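Long-range contact in AAA ATPase, central region (Enterococcus faecium, PDB 2R9G), which probably serves as the tetramer-forming C-terminal part of an MgsA-type AAA+ ATPase, whose missing ATPase module would hydrolyse ATP: residues Ile61-Pro66 / Ser104-Met109. Residues are numbered along the deposited sequence; the frame is centred on the assembly and turned at random. Where two conformers were deposited one is given.
Sequences IGLGNP and SNSAYM
Ser-104 N and Ile-61 O, 3.1 Å apart, form the direct backbone hydrogen bond between the two segments, and its N-H...O angle of 122° marks it as weak. The same carbonyl also accepts Gly-64 N at 2.9 Å, a shorter bond that closes the turn behind helix 46-61. Gly-62 takes the second position of this type II' beta turn, with phi 57°.

A bridging water supplies the second polar link. It donates to Ser-104 OG at 2.9 Å and accepts from Ala-107 N at 3.2 Å, while its bond from Leu-63 N is longer and weak. Chi1 of Ser-104 (178°) sets OG opposite the backbone N, where it takes the water's hydrogen and a weak bond from Ser-106 N. Both serine hydroxyls are hydrogen-bonded to the carboxylate of Glu-182, which ties helix 180-195 to the junction.

Van der Waals packing fills in around these bonds. CB of Ser-104 sits against the turn, 3.5 Å from Gly-64 N. Leu-63 extends its CD1 branch alongside the start of helix 106-119, touching Ala-107 CB at 4.2 Å and Ser-106 OG at 3.8 Å. Leu-185 and Tyr-173 also pack on this leucine, and Asp-93 of the second subunit contacts both Leu-63 and Ala-107.

All seven touching residues are buried, and the two segments together bury 217 Å² of surface. The contact joins the type II' turn after helix 46-61, directly and through water, to the first turn of helix 106-119, within the helical, strand-free MgsA C-terminal domain and at an interface with a second subunit.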
loop_
_atom_site.group_PDB
_atom_site.type_symbol
_atom_site.label_atom_id
_atom_site.label_comp_id
_atom_site.label_asym_id
_atom_site.label_seq_id
_atom_site.Cartn_x
_atom_site.Cartn_y
_atom_site.Cartn_z
ATOM N N ILE C 61 -0.965 -16.237 -4.944
ATOM C CA ILE C 61 0.040 -15.292 -5.424
ATOM C C ILE C 61 1.060 -15.112 -4.307
ATOM O O ILE C 61 2.226 -15.461 -4.488
ATOM C CB ILE C 61 -0.590 -13.974 -5.988
ATOM C CG1 ILE C 61 -1.127 -14.200 -7.407
ATOM C CG2 ILE C 61 0.417 -12.820 -6.013
ATOM C CD1 ILE C 61 -2.478 -14.963 -7.502
ATOM N N GLY C 62 0.615 -14.621 -3.152
ATOM C CA GLY C 62 1.417 -14.625 -1.922
ATOM C C GLY C 62 2.754 -13.923 -2.055
ATOM O O GLY C 62 2.806 -12.738 -2.384
ATOM N N LEU C 63 3.833 -14.676 -1.842
ATOM C CA LEU C 63 5.205 -14.153 -1.952
ATOM C C LEU C 63 5.691 -13.993 -3.389
ATOM O O LEU C 63 6.744 -13.395 -3.632
ATOM C CB LEU C 63 6.178 -15.038 -1.170
ATOM C CG LEU C 63 5.941 -15.200 0.332
ATOM C CD1 LEU C 63 6.910 -16.209 0.873
ATOM C CD2 LEU C 63 6.063 -13.885 1.105
ATOM N N GLY C 64 4.917 -14.529 -4.333
ATOM C CA GLY C 64 5.135 -14.308 -5.755
ATOM C C GLY C 64 5.067 -12.835 -6.107
ATOM O O GLY C 64 5.821 -12.361 -6.960
ATOM N N ASN C 65 4.168 -12.118 -5.431
ATOM C CA ASN C 65 3.990 -10.677 -5.588
ATOM C C ASN C 65 3.268 -10.095 -4.353
ATOM O O ASN C 65 2.058 -9.836 -4.407
ATOM C CB ASN C 65 3.204 -10.400 -6.875
ATOM C CG ASN C 65 3.255 -8.937 -7.311
ATOM O OD1 ASN C 65 3.559 -8.037 -6.528
ATOM N ND2 ASN C 65 2.905 -8.695 -8.569
ATOM N N PRO C 66 4.005 -9.893 -3.232
ATOM C CA PRO C 66 3.411 -9.367 -1.996
ATOM C C PRO C 66 2.677 -8.033 -2.148
ATOM O O PRO C 66 1.651 -7.845 -1.502
ATOM C CB PRO C 66 4.621 -9.194 -1.065
ATOM C CG PRO C 66 5.589 -10.127 -1.551
ATOM C CD PRO C 66 5.441 -10.166 -3.046
ATOM N N SER C 104 2.808 -18.194 -5.871
ATOM C CA SER C 104 3.461 -18.895 -4.787
ATOM C C SER C 104 2.465 -19.268 -3.699
ATOM O O SER C 104 1.715 -18.414 -3.199
ATOM C CB SER C 104 4.582 -18.048 -4.191
ATOM O OG SER C 104 5.178 -18.735 -3.112
ATOM N N ASN C 105 2.465 -20.550 -3.336
ATOM C CA ASN C 105 1.685 -21.021 -2.212
ATOM C C ASN C 105 2.566 -21.407 -1.022
ATOM O O ASN C 105 2.068 -21.931 -0.022
ATOM C CB ASN C 105 0.766 -22.181 -2.636
ATOM C CG ASN C 105 1.536 -23.466 -3.002
ATOM O OD1 ASN C 105 2.738 -23.449 -3.290
ATOM N ND2 ASN C 105 0.818 -24.582 -3.019
ATOM N N SER C 106 3.869 -21.128 -1.142
ATOM C CA SER C 106 4.890 -21.591 -0.192
ATOM C C SER C 106 4.611 -21.233 1.261
ATOM O O SER C 106 4.748 -22.081 2.131
ATOM C CB SER C 106 6.282 -21.095 -0.594
ATOM O OG SER C 106 6.340 -19.681 -0.577
ATOM N N ALA C 107 4.205 -19.995 1.527
ATOM C CA ALA C 107 3.920 -19.580 2.910
ATOM C C ALA C 107 2.656 -20.220 3.488
ATOM O O ALA C 107 2.590 -20.506 4.687
ATOM C CB ALA C 107 3.832 -18.085 3.007
ATOM N N TYR C 108 1.658 -20.408 2.629
ATOM C CA TYR C 108 0.407 -21.086 2.965
ATOM C C TYR C 108 0.670 -22.558 3.320
ATOM O O TYR C 108 0.156 -23.064 4.333
ATOM C CB TYR C 108 -0.568 -20.924 1.784
ATOM C CG TYR C 108 -1.712 -21.907 1.686
ATOM C CD1 TYR C 108 -2.679 -21.992 2.689
ATOM C CD2 TYR C 108 -1.858 -22.718 0.558
ATOM C CE1 TYR C 108 -3.743 -22.884 2.590
ATOM C CE2 TYR C 108 -2.922 -23.605 0.441
ATOM C CZ TYR C 108 -3.860 -23.688 1.466
ATOM O OH TYR C 108 -4.922 -24.563 1.372
ATOM N N MET C 109 1.491 -23.215 2.499
ATOM C CA MET C 109 1.859 -24.604 2.748
ATOM C C MET C 109 2.778 -24.790 3.953
ATOM O O MET C 109 2.638 -25.775 4.684
ATOM C CB MET C 109 2.437 -25.251 1.490
ATOM C CG MET C 109 1.474 -25.244 0.298
ATOM S SD MET C 109 0.350 -26.650 0.139
ATOM C CE MET C 109 -0.859 -26.371 1.415
HETATM O O HOH W 1 3.630 -17.826 -0.820
#